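PDB 3NQK: uncharacterized protein from Bacteroides ovatus, which is of unknown function but combines an N-terminal half, probably of immunoglobulin-like E-set type, with a C-terminal beta domain of the BT_3044-like family. Local coordinates for residues R266-I271 with T301-I306; K124-L129 with L151-P156. All blocks are in the same frame, centred on the assembly; numbering follows the deposited sequence.

In the fold
Contact 2 comes first along the chain and closes before contact 1 opens. Each joins two antiparallel strands, but in different sheets: contact 2 pairs strands 125-133 and 149-157 in a mixed sheet of the N-terminal half, whereas contact 1 pairs strands 264-279 and 292-307 in the antiparallel C-terminal sheet. Their centres lie 25 Å apart, and about 7 Å separates their nearest atoms, so they do not touch. Strand 149-157 runs out of the first sheet toward strand 162-165, which pairs with 292-307. In contact 1, Arg304 bonds to the carbonyls of Asn158 and Ser161 in this short connection, thereby tying the passage between the two halves to the second sheet.

Contact 1 of 2, residues R266-I271 with T301-I306; sequences RRYVQI and TLLRNI
Val269 and Leu302 face each other as an antiparallel hydrogen-bonded pair, their CB atoms 4.4 Å apart on the buried side of the sheet. Both backbone bonds of the pair are nearly straight: Val269 N to Leu302 O (167°) and Leu302 N to Val269 O (171°). Branched aliphatic residues suit this closed side. The next hydrogen-bonded pair, Arg267 with Arg304, keeps to the same side, and a water donates to Arg267 O and Leu302 O, so each carbonyl receives a second hydrogen besides that of its strand bond. The two arginines part company: the bend of Arg267 at chi3 (-63°) sets the edge of its guanidinium beside Ile306 CD1, with NH2 3.4 Å from that methyl, while buried Arg304 turns away to the carbonyls of Ser161 and Asn158.

The other side, with Arg266, Tyr268, Gln270, Thr301, Leu303 and Asn305, is more solvent-exposed, which suits its polar groups, and mixes polar with aromatic packing. Tyr268 offers a flat ring to Leu303 CD1, 4.1 Å from its centroid in a CH-pi contact, and Thr301 CG2 meets the ring edge. The extended chain of Arg266 reaches Asn305, where NH1 gives OD1 a weak, bent bond of 2.7 Å; guanidinium and amide are almost perpendicular. A leucine in place of Arg266 would probably leave Asn305 OD1 without this donor and Asp258, the salt-bridge partner of NE, without its counter-charge.

Strand 264-279 is flanked beyond by strand 244-257, through backbone bonds from Arg266, Tyr268 and Gln270, while Tyr164 of strand 162-165 packs on Val269 and Leu302.

Contact 2 of 2, residues K124-L129 with L151-P156; sequences KWVLPL and LLKVVP
Leu127 and Leu152 form the hydrogen-bonded pair at the centre of this antiparallel contact. Leu127 N reaches Leu152 O at 2.7 Å and 161°, whereas the return bond, from Leu152 N to Leu127 O, is 3.1 Å and meets the oxygen from 46° above its carbonyl plane. Farther along, Val154 N bonds to Trp125 O at 3.3 Å, again from above the plane. Two CA-H...O contacts fill in between: Val126 CA to Leu152 O and Lys153 CA to Trp125 O. Pro128 fits its non-hydrogen-bonded position opposite Leu151, because the N-H it lacks would not be directed at strand 149-157.

The pair belongs to a mixed sheet in which 149-157 also runs parallel to strand 27-32, an architecture consistent with the immunoglobulin-like E-set fold; helix 65-76 covers one face and strand 107-115 packs against the other.

Apolar packing differs between those faces. On the helix side, Leu151 CD2 lies 3.6 Å from Pro128 CB, and Val126 CG1, anti to its backbone N (chi1 175°), comes to Leu151 CB; Leu68 and Leu71 of the helix lie against Val126 and Leu151, respectively. On the side of strand 107-115, Leu127 CB meets the CB of Leu152, while the CD1 methyls of Leu129 and Leu152 come to 4.0 Å as their side chains cross, with Ile112 against both.

The indole of buried Trp125 leads away from strand 149-157, and its NE1 is satisfied by Asp120 O; the aliphatic CG of the extended, partly exposed Lys153 lies beside Trp125 O.

Contact 1 of 2, residues R266-I271 with T301-I306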
loop_
_atom_site.group_PDB
_atom_site.type_symbol
_atom_site.label_atom_id
_atom_site.label_comp_id
_atom_site.label_asym_id
_atom_site.label_seq_id
_atom_site.Cartn_x
_atom_site.Cartn_y
_atom_site.Cartn_z
ATOM N N ARG A 266 -16.445 5.107 -4.710
ATOM C CA ARG A 266 -16.540 5.363 -6.128
ATOM C C ARG A 266 -16.487 6.863 -6.371
ATOM O O ARG A 266 -17.349 7.591 -5.916
ATOM C CB ARG A 266 -17.834 4.784 -6.680
ATOM C CG ARG A 266 -17.909 3.232 -6.600
ATOM C CD ARG A 266 -18.964 2.656 -7.574
ATOM N NE ARG A 266 -19.200 1.222 -7.364
ATOM C CZ ARG A 266 -18.396 0.239 -7.794
ATOM N NH1 ARG A 266 -17.264 0.513 -8.456
ATOM N NH2 ARG A 266 -18.717 -1.025 -7.541
ATOM N N ARG A 267 -15.430 7.324 -7.034
ATOM C CA ARG A 267 -15.222 8.756 -7.266
ATOM C C ARG A 267 -15.496 9.104 -8.717
ATOM O O ARG A 267 -14.917 8.514 -9.636
ATOM C CB ARG A 267 -13.798 9.157 -6.897
ATOM C CG ARG A 267 -13.622 10.670 -6.670
ATOM C CD ARG A 267 -12.142 11.081 -6.541
ATOM N NE ARG A 267 -11.485 10.476 -5.375
ATOM C CZ ARG A 267 -11.598 10.926 -4.125
ATOM N NH1 ARG A 267 -12.364 11.978 -3.855
ATOM N NH2 ARG A 267 -10.964 10.309 -3.141
ATOM N N TYR A 268 -16.383 10.058 -8.922
ATOM C CA TYR A 268 -16.799 10.455 -10.252
ATOM C C TYR A 268 -16.345 11.874 -10.578
ATOM O O TYR A 268 -16.497 12.784 -9.761
ATOM C CB TYR A 268 -18.306 10.397 -10.351
ATOM C CG TYR A 268 -18.891 9.047 -10.047
ATOM C CD1 TYR A 268 -19.069 8.098 -11.050
ATOM C CD2 TYR A 268 -19.301 8.723 -8.773
ATOM C CE1 TYR A 268 -19.638 6.866 -10.779
ATOM C CE2 TYR A 268 -19.865 7.478 -8.494
ATOM C CZ TYR A 268 -20.023 6.562 -9.503
ATOM O OH TYR A 268 -20.567 5.343 -9.227
ATOM N N VAL A 269 -15.754 12.048 -11.753
ATOM C CA VAL A 269 -15.480 13.377 -12.287
ATOM C C VAL A 269 -16.243 13.513 -13.559
ATOM O O VAL A 269 -16.000 12.775 -14.509
ATOM C CB VAL A 269 -14.022 13.581 -12.604
ATOM C CG1 VAL A 269 -13.828 14.947 -13.246
ATOM C CG2 VAL A 269 -13.168 13.446 -11.337
ATOM N N GLN A 270 -17.216 14.401 -13.564
ATOM C CA GLN A 270 -18.050 14.619 -14.724
ATOM C C GLN A 270 -17.728 15.960 -15.341
ATOM O O GLN A 270 -17.683 16.971 -14.645
ATOM C CB GLN A 270 -19.526 14.573 -14.327
ATOM C CG GLN A 270 -20.502 14.724 -15.505
ATOM C CD GLN A 270 -21.957 14.819 -15.055
ATOM O OE1 GLN A 270 -22.333 15.727 -14.304
ATOM N NE2 GLN A 270 -22.777 13.900 -15.523
ATOM N N ILE A 271 -17.517 15.977 -16.648
ATOM C CA ILE A 271 -17.209 17.222 -17.342
ATOM C C ILE A 271 -18.291 17.535 -18.367
ATOM O O ILE A 271 -18.770 16.642 -19.064
ATOM C CB ILE A 271 -15.800 17.182 -18.016
ATOM C CG1 ILE A 271 -15.699 16.041 -19.011
ATOM C CG2 ILE A 271 -14.743 17.001 -16.987
ATOM C CD1 ILE A 271 -14.401 16.071 -19.836
ATOM N N THR A 301 -17.960 11.232 -18.096
ATOM C CA THR A 301 -17.725 11.026 -16.674
ATOM C C THR A 301 -16.652 9.990 -16.468
ATOM O O THR A 301 -16.683 8.952 -17.070
ATOM C CB THR A 301 -19.012 10.559 -15.968
ATOM O OG1 THR A 301 -20.049 11.510 -16.197
ATOM C CG2 THR A 301 -18.792 10.377 -14.445
ATOM N N LEU A 302 -15.687 10.308 -15.618
ATOM C CA LEU A 302 -14.609 9.398 -15.294
ATOM C C LEU A 302 -14.874 8.816 -13.929
ATOM O O LEU A 302 -15.225 9.548 -13.001
ATOM C CB LEU A 302 -13.287 10.155 -15.286
ATOM C CG LEU A 302 -12.114 9.440 -14.647
ATOM C CD1 LEU A 302 -11.670 8.245 -15.527
ATOM C CD2 LEU A 302 -10.954 10.423 -14.414
ATOM N N LEU A 303 -14.758 7.504 -13.813
ATOM C CA LEU A 303 -14.939 6.799 -12.524
ATOM C C LEU A 303 -13.619 6.340 -12.007
ATOM O O LEU A 303 -12.792 5.865 -12.751
ATOM C CB LEU A 303 -15.840 5.589 -12.696
ATOM C CG LEU A 303 -15.868 4.544 -11.555
ATOM C CD1 LEU A 303 -16.369 5.135 -10.269
ATOM C CD2 LEU A 303 -16.731 3.354 -11.954
ATOM N N ARG A 304 -13.438 6.443 -10.716
ATOM C CA ARG A 304 -12.208 6.029 -10.097
ATOM C C ARG A 304 -12.565 5.230 -8.835
ATOM O O ARG A 304 -13.198 5.747 -7.936
ATOM C CB ARG A 304 -11.370 7.275 -9.778
ATOM C CG ARG A 304 -9.969 7.036 -9.265
ATOM C CD ARG A 304 -9.064 6.376 -10.268
ATOM N NE ARG A 304 -8.780 7.172 -11.470
ATOM C CZ ARG A 304 -7.918 8.173 -11.519
ATOM N NH1 ARG A 304 -7.362 8.634 -10.404
ATOM N NH2 ARG A 304 -7.663 8.764 -12.673
ATOM N N ASN A 305 -12.257 3.941 -8.839
ATOM C CA ASN A 305 -12.622 3.065 -7.726
ATOM C C ASN A 305 -11.537 3.018 -6.683
ATOM O O ASN A 305 -10.387 2.725 -7.001
ATOM C CB ASN A 305 -12.897 1.669 -8.242
ATOM C CG ASN A 305 -14.008 1.640 -9.246
ATOM O OD1 ASN A 305 -15.132 2.032 -8.954
ATOM N ND2 ASN A 305 -13.702 1.197 -10.446
ATOM N N ILE A 306 -11.907 3.253 -5.419
ATOM C CA ILE A 306 -10.913 3.377 -4.342
ATOM C C ILE A 306 -11.204 2.491 -3.163
ATOM O O ILE A 306 -12.278 2.565 -2.567
ATOM C CB ILE A 306 -10.854 4.796 -3.825
ATOM C CG1 ILE A 306 -10.334 5.735 -4.912
ATOM C CG2 ILE A 306 -9.969 4.869 -2.583
ATOM C CD1 ILE A 306 -10.375 7.241 -4.507
HETATM O O HOH W 1 -13.021 9.923 -10.833
#

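Contact 2 of 2, residues K124-L129 with L151-P156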
loop_
_atom_site.group_PDB
_atom_site.type_symbol
_atom_site.label_atom_id
_atom_site.label_comp_id
_atom_site.label_asym_id
_atom_site.label_seq_id
_atom_site.Cartn_x
_atom_site.Cartn_y
_atom_site.Cartn_z
ATOM N N LYS A 124 2.326 5.551 -26.945
ATOM C CA LYS A 124 2.220 4.461 -25.992
ATOM C C LYS A 124 3.641 4.114 -25.524
ATOM O O LYS A 124 4.327 3.284 -26.133
ATOM C CB LYS A 124 1.548 3.238 -26.635
ATOM C CG LYS A 124 0.053 3.433 -26.933
ATOM C CD LYS A 124 -0.662 2.098 -27.279
ATOM C CE LYS A 124 -0.137 1.482 -28.580
ATOM N NZ LYS A 124 -1.025 0.378 -29.083
ATOM N N TRP A 125 4.085 4.780 -24.466
ATOM C CA TRP A 125 5.470 4.647 -23.996
ATOM C C TRP A 125 5.725 3.320 -23.314
ATOM O O TRP A 125 4.914 2.848 -22.516
ATOM C CB TRP A 125 5.804 5.768 -23.034
ATOM C CG TRP A 125 5.703 7.128 -23.635
ATOM C CD1 TRP A 125 4.759 8.057 -23.376
ATOM C CD2 TRP A 125 6.580 7.705 -24.607
ATOM N NE1 TRP A 125 5.006 9.192 -24.094
ATOM C CE2 TRP A 125 6.108 8.991 -24.875
ATOM C CE3 TRP A 125 7.733 7.266 -25.247
ATOM C CZ2 TRP A 125 6.730 9.835 -25.773
ATOM C CZ3 TRP A 125 8.344 8.096 -26.139
ATOM C CH2 TRP A 125 7.847 9.373 -26.393
ATOM N N VAL A 126 6.869 2.725 -23.617
ATOM C CA VAL A 126 7.275 1.489 -22.983
ATOM C C VAL A 126 8.752 1.528 -22.650
ATOM O O VAL A 126 9.563 2.029 -23.429
ATOM C CB VAL A 126 6.968 0.289 -23.860
ATOM C CG1 VAL A 126 7.520 -0.983 -23.241
ATOM C CG2 VAL A 126 5.451 0.177 -24.071
ATOM N N LEU A 127 9.073 1.091 -21.439
ATOM C CA LEU A 127 10.447 1.010 -20.957
ATOM C C LEU A 127 10.811 -0.440 -20.862
ATOM O O LEU A 127 10.353 -1.137 -19.951
ATOM C CB LEU A 127 10.563 1.662 -19.576
ATOM C CG LEU A 127 11.942 1.629 -18.930
ATOM C CD1 LEU A 127 12.944 2.289 -19.822
ATOM C CD2 LEU A 127 11.908 2.318 -17.562
ATOM N N PRO A 128 11.570 -0.936 -21.834
ATOM C CA PRO A 128 11.918 -2.345 -21.896
ATOM C C PRO A 128 13.161 -2.653 -21.108
ATOM O O PRO A 128 14.239 -2.147 -21.433
ATOM C CB PRO A 128 12.177 -2.561 -23.367
ATOM C CG PRO A 128 12.720 -1.290 -23.820
ATOM C CD PRO A 128 12.024 -0.222 -23.018
ATOM N N LEU A 129 13.011 -3.475 -20.073
ATOM C CA LEU A 129 14.124 -3.846 -19.209
ATOM C C LEU A 129 14.437 -5.307 -19.358
ATOM O O LEU A 129 13.539 -6.143 -19.437
ATOM C CB LEU A 129 13.793 -3.553 -17.754
ATOM C CG LEU A 129 13.440 -2.101 -17.449
ATOM C CD1 LEU A 129 13.033 -1.943 -15.983
ATOM C CD2 LEU A 129 14.592 -1.205 -17.787
ATOM N N LEU A 151 8.484 -5.463 -19.844
ATOM C CA LEU A 151 8.092 -4.430 -20.793
ATOM C C LEU A 151 7.084 -3.519 -20.129
ATOM O O LEU A 151 5.858 -3.791 -20.121
ATOM C CB LEU A 151 7.536 -5.049 -22.064
ATOM C CG LEU A 151 8.512 -6.003 -22.769
ATOM C CD1 LEU A 151 7.853 -6.686 -23.989
ATOM C CD2 LEU A 151 9.794 -5.263 -23.178
ATOM N N LEU A 152 7.602 -2.447 -19.539
ATOM C CA LEU A 152 6.802 -1.547 -18.764
ATOM C C LEU A 152 6.091 -0.489 -19.639
ATOM O O LEU A 152 6.733 0.380 -20.226
ATOM C CB LEU A 152 7.679 -0.855 -17.728
ATOM C CG LEU A 152 8.504 -1.778 -16.821
ATOM C CD1 LEU A 152 9.175 -0.971 -15.737
ATOM C CD2 LEU A 152 7.651 -2.856 -16.208
ATOM N N LYS A 153 4.758 -0.579 -19.711
ATOM C CA LYS A 153 3.940 0.465 -20.344
ATOM C C LYS A 153 3.609 1.485 -19.270
ATOM O O LYS A 153 2.741 1.258 -18.416
ATOM C CB LYS A 153 2.659 -0.144 -20.931
ATOM C CG LYS A 153 1.778 0.819 -21.790
ATOM C CD LYS A 153 0.405 0.197 -22.030
ATOM C CE LYS A 153 -0.520 1.110 -22.735
ATOM N NZ LYS A 153 -1.870 0.520 -22.783
ATOM N N VAL A 154 4.327 2.591 -19.288
ATOM C CA VAL A 154 4.224 3.593 -18.246
ATOM C C VAL A 154 3.061 4.503 -18.531
ATOM O O VAL A 154 3.021 5.153 -19.563
ATOM C CB VAL A 154 5.520 4.423 -18.158
ATOM C CG1 VAL A 154 5.498 5.321 -16.932
ATOM C CG2 VAL A 154 6.739 3.501 -18.119
ATOM N N VAL A 155 2.068 4.489 -17.639
ATOM C CA VAL A 155 0.870 5.315 -17.804
ATOM C C VAL A 155 0.767 6.328 -16.664
ATOM O O VAL A 155 0.351 5.991 -15.558
ATOM C CB VAL A 155 -0.405 4.466 -17.820
ATOM C CG1 VAL A 155 -1.619 5.347 -18.014
ATOM C CG2 VAL A 155 -0.335 3.380 -18.924
ATOM N N PRO A 156 1.196 7.561 -16.917
ATOM C CA PRO A 156 1.027 8.599 -15.930
ATOM C C PRO A 156 -0.447 8.836 -15.658
ATOM O O PRO A 156 -1.284 8.548 -16.516
ATOM C CB PRO A 156 1.629 9.815 -16.602
ATOM C CG PRO A 156 2.392 9.274 -17.803
ATOM C CD PRO A 156 1.728 8.076 -18.186
#